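Local coordinates for protein nodulation fucosyltransferase NodZ (Bradyrhizobium sp., PDB 2HHC) that is a nodulation fucosyltransferase, a bacterial glycosyltransferase of the GT-B class whose chain folds into two domains, each built round a beta-sheet flanked by helices, at residues 20-25 and 142-147. Residues are numbered along the deposited sequence; the frame is centred on the assembly and turned at random. Where two conformers were deposited one is given.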
loop_
_atom_site.group_PDB
_atom_site.type_symbol
_atom_site.label_atom_id
_atom_site.label_comp_id
_atom_site.label_asym_id
_atom_site.label_seq_id
_atom_site.Cartn_x
_atom_site.Cartn_y
_atom_site.Cartn_z
ATOM N N TRP A 20 1.152 -0.576 4.505
ATOM C CA TRP A 20 1.223 -1.801 5.334
ATOM C C TRP A 20 2.442 -1.668 6.278
ATOM O O TRP A 20 2.366 -1.933 7.465
ATOM C CB TRP A 20 1.379 -2.984 4.418
ATOM C CG TRP A 20 1.044 -4.337 5.014
ATOM C CD1 TRP A 20 1.024 -4.705 6.353
ATOM C CD2 TRP A 20 0.658 -5.479 4.287
ATOM N NE1 TRP A 20 0.645 -6.009 6.466
ATOM C CE2 TRP A 20 0.411 -6.524 5.213
ATOM C CE3 TRP A 20 0.510 -5.738 2.928
ATOM C CZ2 TRP A 20 0.046 -7.791 4.800
ATOM C CZ3 TRP A 20 0.166 -6.986 2.517
ATOM C CH2 TRP A 20 -0.039 -8.019 3.446
ATOM N N SER A 21 3.594 -1.245 5.726
ATOM C CA SER A 21 4.787 -1.030 6.533
ATOM C C SER A 21 4.577 0.031 7.603
ATOM O O SER A 21 5.053 -0.106 8.719
ATOM C CB SER A 21 5.973 -0.691 5.617
ATOM O OG SER A 21 6.334 -1.749 4.747
ATOM N N LEU A 22 3.787 1.038 7.260
ATOM C CA LEU A 22 3.390 2.068 8.254
ATOM C C LEU A 22 2.619 1.469 9.405
ATOM O O LEU A 22 2.850 1.777 10.571
ATOM C CB LEU A 22 2.550 3.164 7.613
ATOM C CG LEU A 22 2.091 4.329 8.494
ATOM C CD1 LEU A 22 3.311 4.997 9.091
ATOM C CD2 LEU A 22 1.303 5.251 7.672
ATOM N N ALA A 23 1.648 0.589 9.101
ATOM C CA ALA A 23 0.853 -0.084 10.139
ATOM C C ALA A 23 1.784 -0.847 11.125
ATOM O O ALA A 23 1.581 -0.847 12.328
ATOM C CB ALA A 23 -0.150 -0.993 9.508
ATOM N N SER A 24 2.814 -1.476 10.589
ATOM C CA SER A 24 3.771 -2.187 11.449
ATOM C C SER A 24 4.539 -1.252 12.391
ATOM O O SER A 24 4.685 -1.575 13.588
ATOM C CB SER A 24 4.699 -3.030 10.605
ATOM O OG SER A 24 3.957 -4.022 9.906
ATOM N N ALA A 25 5.033 -0.175 11.826
ATOM C CA ALA A 25 5.739 0.847 12.635
ATOM C C ALA A 25 4.778 1.421 13.699
ATOM O O ALA A 25 5.166 1.551 14.881
ATOM C CB ALA A 25 6.241 1.935 11.751
ATOM N N ARG A 142 -6.016 -1.905 9.217
ATOM C CA ARG A 142 -7.318 -1.239 9.051
ATOM C C ARG A 142 -7.293 0.097 9.769
ATOM O O ARG A 142 -7.912 1.109 9.312
ATOM C CB ARG A 142 -8.442 -2.134 9.623
ATOM C CG ARG A 142 -8.627 -3.377 8.832
ATOM C CD ARG A 142 -9.680 -4.294 9.541
ATOM N NE ARG A 142 -9.877 -5.552 8.846
ATOM C CZ ARG A 142 -10.595 -5.666 7.775
ATOM N NH1 ARG A 142 -11.249 -4.610 7.310
ATOM N NH2 ARG A 142 -10.715 -6.849 7.206
ATOM N N LEU A 143 -6.665 0.145 10.923
ATOM C CA LEU A 143 -6.562 1.402 11.674
ATOM C C LEU A 143 -5.865 2.482 10.873
ATOM O O LEU A 143 -6.275 3.619 10.834
ATOM C CB LEU A 143 -5.984 1.133 13.047
ATOM C CG LEU A 143 -6.267 2.321 13.925
ATOM C CD1 LEU A 143 -6.513 1.825 15.306
ATOM C CD2 LEU A 143 -5.048 3.223 13.766
ATOM N N ILE A 144 -4.814 2.144 10.161
ATOM C CA ILE A 144 -4.122 3.143 9.343
ATOM C C ILE A 144 -5.055 3.644 8.260
ATOM O O ILE A 144 -5.174 4.855 8.058
ATOM C CB ILE A 144 -2.851 2.540 8.699
ATOM C CG1 ILE A 144 -1.773 2.328 9.781
ATOM C CG2 ILE A 144 -2.324 3.352 7.584
ATOM C CD1 ILE A 144 -1.317 3.514 10.531
ATOM N N PHE A 145 -5.712 2.753 7.526
ATOM C CA PHE A 145 -6.634 3.226 6.451
ATOM C C PHE A 145 -7.749 4.105 6.935
ATOM O O PHE A 145 -8.244 4.975 6.228
ATOM C CB PHE A 145 -7.115 2.056 5.602
ATOM C CG PHE A 145 -6.105 1.584 4.598
ATOM C CD1 PHE A 145 -5.867 2.298 3.428
ATOM C CD2 PHE A 145 -5.436 0.448 4.796
ATOM C CE1 PHE A 145 -4.976 1.874 2.509
ATOM C CE2 PHE A 145 -4.494 0.033 3.856
ATOM C CZ PHE A 145 -4.289 0.785 2.743
ATOM N N ARG A 146 -8.225 3.846 8.145
ATOM C CA ARG A 146 -9.321 4.625 8.711
ATOM C C ARG A 146 -8.883 5.966 9.277
ATOM O O ARG A 146 -9.755 6.798 9.470
ATOM C CB ARG A 146 -10.069 3.814 9.793
ATOM C CG ARG A 146 -10.856 2.642 9.271
ATOM C CD ARG A 146 -11.578 1.874 10.404
ATOM N NE ARG A 146 -12.492 2.742 11.046
ATOM C CZ ARG A 146 -13.701 2.983 10.598
ATOM N NH1 ARG A 146 -14.138 2.312 9.527
ATOM N NH2 ARG A 146 -14.471 3.825 11.232
ATOM N N ASN A 147 -7.588 6.162 9.573
ATOM C CA ASN A 147 -7.132 7.280 10.354
ATOM C C ASN A 147 -6.124 8.177 9.715
ATOM O O ASN A 147 -5.505 8.985 10.375
ATOM C CB ASN A 147 -6.686 6.755 11.735
ATOM C CG ASN A 147 -7.859 6.272 12.566
ATOM O OD1 ASN A 147 -8.605 7.104 13.146
ATOM N ND2 ASN A 147 -8.116 4.976 12.585
#
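Two helices of the GT-B fold meet where I144, on helix 138-147, packs against A23 and L22 of helix 15-32, the helix that follows the first strand, 6-10. Alanine suits the meeting point: with nothing beyond CB, A23 lets the backbones come to 6.0 Å between its CA and that of I144. A chi1 of -72° sets CG1 of I144 beside its backbone N and anti to its carbonyl carbon, and this methylene lies against that small surface, 3.6 Å from A23 CA and 3.7 Å from A23 CB. Beta-branching gives I144 two arms for the neighbouring leucine: CD1 reaches to 4.1 Å from L22 CG, while CG2 stands 4.1 Å from L22 CD2. L22 extends with CG anti to its own backbone N (chi1 -178°), and its side chain also touches S9, L36 and I38, so it bridges strands 6-10 and 35-39 and I144 of helix 138-147. I144 also touches W26, one turn along from L22. No hydrogen bond crosses between the segments; the small buried join is held by apolar van der Waals contact, closest at the alanine, with the branched L22 and I144 meeting more loosely beside it.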